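Local coordinates for DUF3209 family protein (PDB 2EHW) that is of unknown function but folds as a compact bundle of helices with one long C-terminal helix, part of it predicted to form a coiled coil, at residues G36-L41 against R58-H63. Residues are numbered along the deposited sequence; the frame is centred on the assembly and turned at random.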
loop_
_atom_site.group_PDB
_atom_site.type_symbol
_atom_site.label_atom_id
_atom_site.label_comp_id
_atom_site.label_asym_id
_atom_site.label_seq_id
_atom_site.Cartn_x
_atom_site.Cartn_y
_atom_site.Cartn_z
ATOM N N GLY A 36 1.605 -5.469 17.557
ATOM C CA GLY A 36 0.694 -5.646 18.667
ATOM C C GLY A 36 -0.066 -4.359 18.930
ATOM O O GLY A 36 -1.296 -4.351 18.946
ATOM N N GLN A 37 0.670 -3.268 19.123
ATOM C CA GLN A 37 0.070 -1.968 19.384
ATOM C C GLN A 37 -0.548 -1.359 18.133
ATOM O O GLN A 37 -1.351 -0.423 18.231
ATOM C CB GLN A 37 1.116 -1.007 19.960
ATOM C CG GLN A 37 1.554 -1.301 21.398
ATOM C CD GLN A 37 0.434 -1.091 22.411
ATOM O OE1 GLN A 37 -0.290 -0.093 22.358
ATOM N NE2 GLN A 37 0.296 -2.026 23.349
ATOM N N ARG A 38 -0.189 -1.887 16.960
ATOM C CA ARG A 38 -0.727 -1.363 15.703
ATOM C C ARG A 38 -1.247 -2.420 14.719
ATOM O O ARG A 38 -0.513 -2.897 13.848
ATOM C CB ARG A 38 0.327 -0.482 15.030
ATOM C CG ARG A 38 0.779 0.666 15.918
ATOM C CD ARG A 38 1.570 1.671 15.133
ATOM N NE ARG A 38 0.791 2.185 14.008
ATOM C CZ ARG A 38 1.302 2.947 13.048
ATOM N NH1 ARG A 38 2.589 3.278 13.092
ATOM N NH2 ARG A 38 0.536 3.372 12.049
ATOM N N PRO A 39 -2.541 -2.762 14.827
ATOM C CA PRO A 39 -3.224 -3.753 13.991
ATOM C C PRO A 39 -3.278 -3.381 12.512
ATOM O O PRO A 39 -3.279 -4.251 11.646
ATOM C CB PRO A 39 -4.632 -3.813 14.593
ATOM C CG PRO A 39 -4.503 -3.159 15.954
ATOM C CD PRO A 39 -3.500 -2.081 15.715
ATOM N N GLU A 40 -3.338 -2.085 12.229
ATOM C CA GLU A 40 -3.425 -1.633 10.850
ATOM C C GLU A 40 -2.160 -2.008 10.079
ATOM O O GLU A 40 -2.223 -2.326 8.893
ATOM C CB GLU A 40 -3.661 -0.116 10.783
ATOM C CG GLU A 40 -2.453 0.723 11.124
ATOM C CD GLU A 40 -2.293 0.961 12.603
ATOM O OE1 GLU A 40 -2.791 0.145 13.403
ATOM O OE2 GLU A 40 -1.655 1.971 12.965
ATOM N N LEU A 41 -1.015 -1.982 10.756
ATOM C CA LEU A 41 0.241 -2.333 10.110
ATOM C C LEU A 41 0.179 -3.790 9.683
ATOM O O LEU A 41 0.649 -4.152 8.602
ATOM C CB LEU A 41 1.417 -2.092 11.062
ATOM C CG LEU A 41 1.739 -0.623 11.365
ATOM C CD1 LEU A 41 2.784 -0.524 12.471
ATOM C CD2 LEU A 41 2.241 0.061 10.092
ATOM N N ARG A 58 -4.632 3.978 4.587
ATOM C CA ARG A 58 -5.341 5.150 5.097
ATOM C C ARG A 58 -5.391 5.090 6.618
ATOM O O ARG A 58 -5.255 6.114 7.299
ATOM C CB ARG A 58 -6.756 5.229 4.505
ATOM C CG ARG A 58 -6.824 6.106 3.249
ATOM C CD ARG A 58 -8.251 6.317 2.745
ATOM N NE ARG A 58 -8.629 5.337 1.734
ATOM C CZ ARG A 58 -9.449 4.315 1.942
ATOM N NH1 ARG A 58 -10.002 4.119 3.136
ATOM N NH2 ARG A 58 -9.715 3.483 0.949
ATOM N N GLU A 59 -5.567 3.883 7.146
ATOM C CA GLU A 59 -5.595 3.686 8.592
ATOM C C GLU A 59 -4.250 4.103 9.174
ATOM O O GLU A 59 -4.185 4.833 10.163
ATOM C CB GLU A 59 -5.847 2.215 8.940
ATOM C CG GLU A 59 -7.306 1.781 8.960
ATOM C CD GLU A 59 -7.527 0.513 9.786
ATOM O OE1 GLU A 59 -7.274 -0.605 9.279
ATOM O OE2 GLU A 59 -7.938 0.642 10.960
ATOM N N ALA A 60 -3.172 3.641 8.548
ATOM C CA ALA A 60 -1.832 3.958 9.019
ATOM C C ALA A 60 -1.546 5.454 8.959
ATOM O O ALA A 60 -0.826 5.986 9.810
ATOM C CB ALA A 60 -0.797 3.189 8.210
ATOM N N LEU A 61 -2.108 6.141 7.967
ATOM C CA LEU A 61 -1.884 7.577 7.850
ATOM C C LEU A 61 -2.570 8.314 9.001
ATOM O O LEU A 61 -2.090 9.347 9.454
ATOM C CB LEU A 61 -2.374 8.099 6.487
ATOM C CG LEU A 61 -1.414 7.863 5.303
ATOM C CD1 LEU A 61 -2.083 8.210 3.973
ATOM C CD2 LEU A 61 -0.147 8.703 5.502
ATOM N N LEU A 62 -3.682 7.778 9.491
ATOM C CA LEU A 62 -4.364 8.416 10.603
ATOM C C LEU A 62 -3.435 8.376 11.809
ATOM O O LEU A 62 -3.194 9.396 12.455
ATOM C CB LEU A 62 -5.677 7.698 10.937
ATOM C CG LEU A 62 -6.480 8.292 12.107
ATOM C CD1 LEU A 62 -6.736 9.771 11.869
ATOM C CD2 LEU A 62 -7.802 7.570 12.249
ATOM N N HIS A 63 -2.896 7.197 12.100
ATOM C CA HIS A 63 -1.998 7.044 13.242
ATOM C C HIS A 63 -0.804 7.984 13.124
ATOM O O HIS A 63 -0.452 8.687 14.064
ATOM C CB HIS A 63 -1.515 5.594 13.340
ATOM C CG HIS A 63 -0.668 5.321 14.545
ATOM N ND1 HIS A 63 0.655 5.701 14.631
ATOM C CD2 HIS A 63 -0.966 4.725 15.726
ATOM C CE1 HIS A 63 1.137 5.349 15.809
ATOM N NE2 HIS A 63 0.173 4.756 16.493
#
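Arg38 and His63 stack flat on each other, the guanidinium and the imidazole inclined by only 10° with their centres 3.5 Å apart. Followed outward from CB, the arginine places CG at the border of this contact, 4.2 Å from His63 NE2. Arg38 CD then sits over the face of the His63 ring, 3.8 Å from its centroid in a CH-pi contact. A bend at chi3 (57°) turns the chain so that NE lies above the middle of the ring and CZ above ND1. NH1 continues to a salt bridge with Glu5 of helix 4-16, while NH2 ends near His63 CB and the methyl of Ala60. On the other guanidinium face, toward its rim, rests Leu41 CD1. Glu40 OE2 lies in the guanidinium plane, hydrogen-bonded side-on by Arg38 NE at 2.7 Å and Arg38 NH2 at 2.8 Å, both part of one salt bridge and from one face of the carboxylate. Glu40 CG, set between the backbone N and the carbonyl carbon (chi1 74°), lies 3.9 Å from Ala60 CA, and the bend at chi2 turns the carboxylate to Arg38; Glu40 CB meets CB of Glu59, which pairs with Arg43, at 3.7 Å. Replacing Arg38 with a leucine would probably leave Glu40 and Glu5 without their charge partner and the His63 face without its flat cover. Arg38, just before helix 39-46, thus stacks on helix 50-70 and the first helical turn adds aliphatic contact, while two carboxylates hold the buried guanidinium and probably offset its charge, which would ease a stack on histidine.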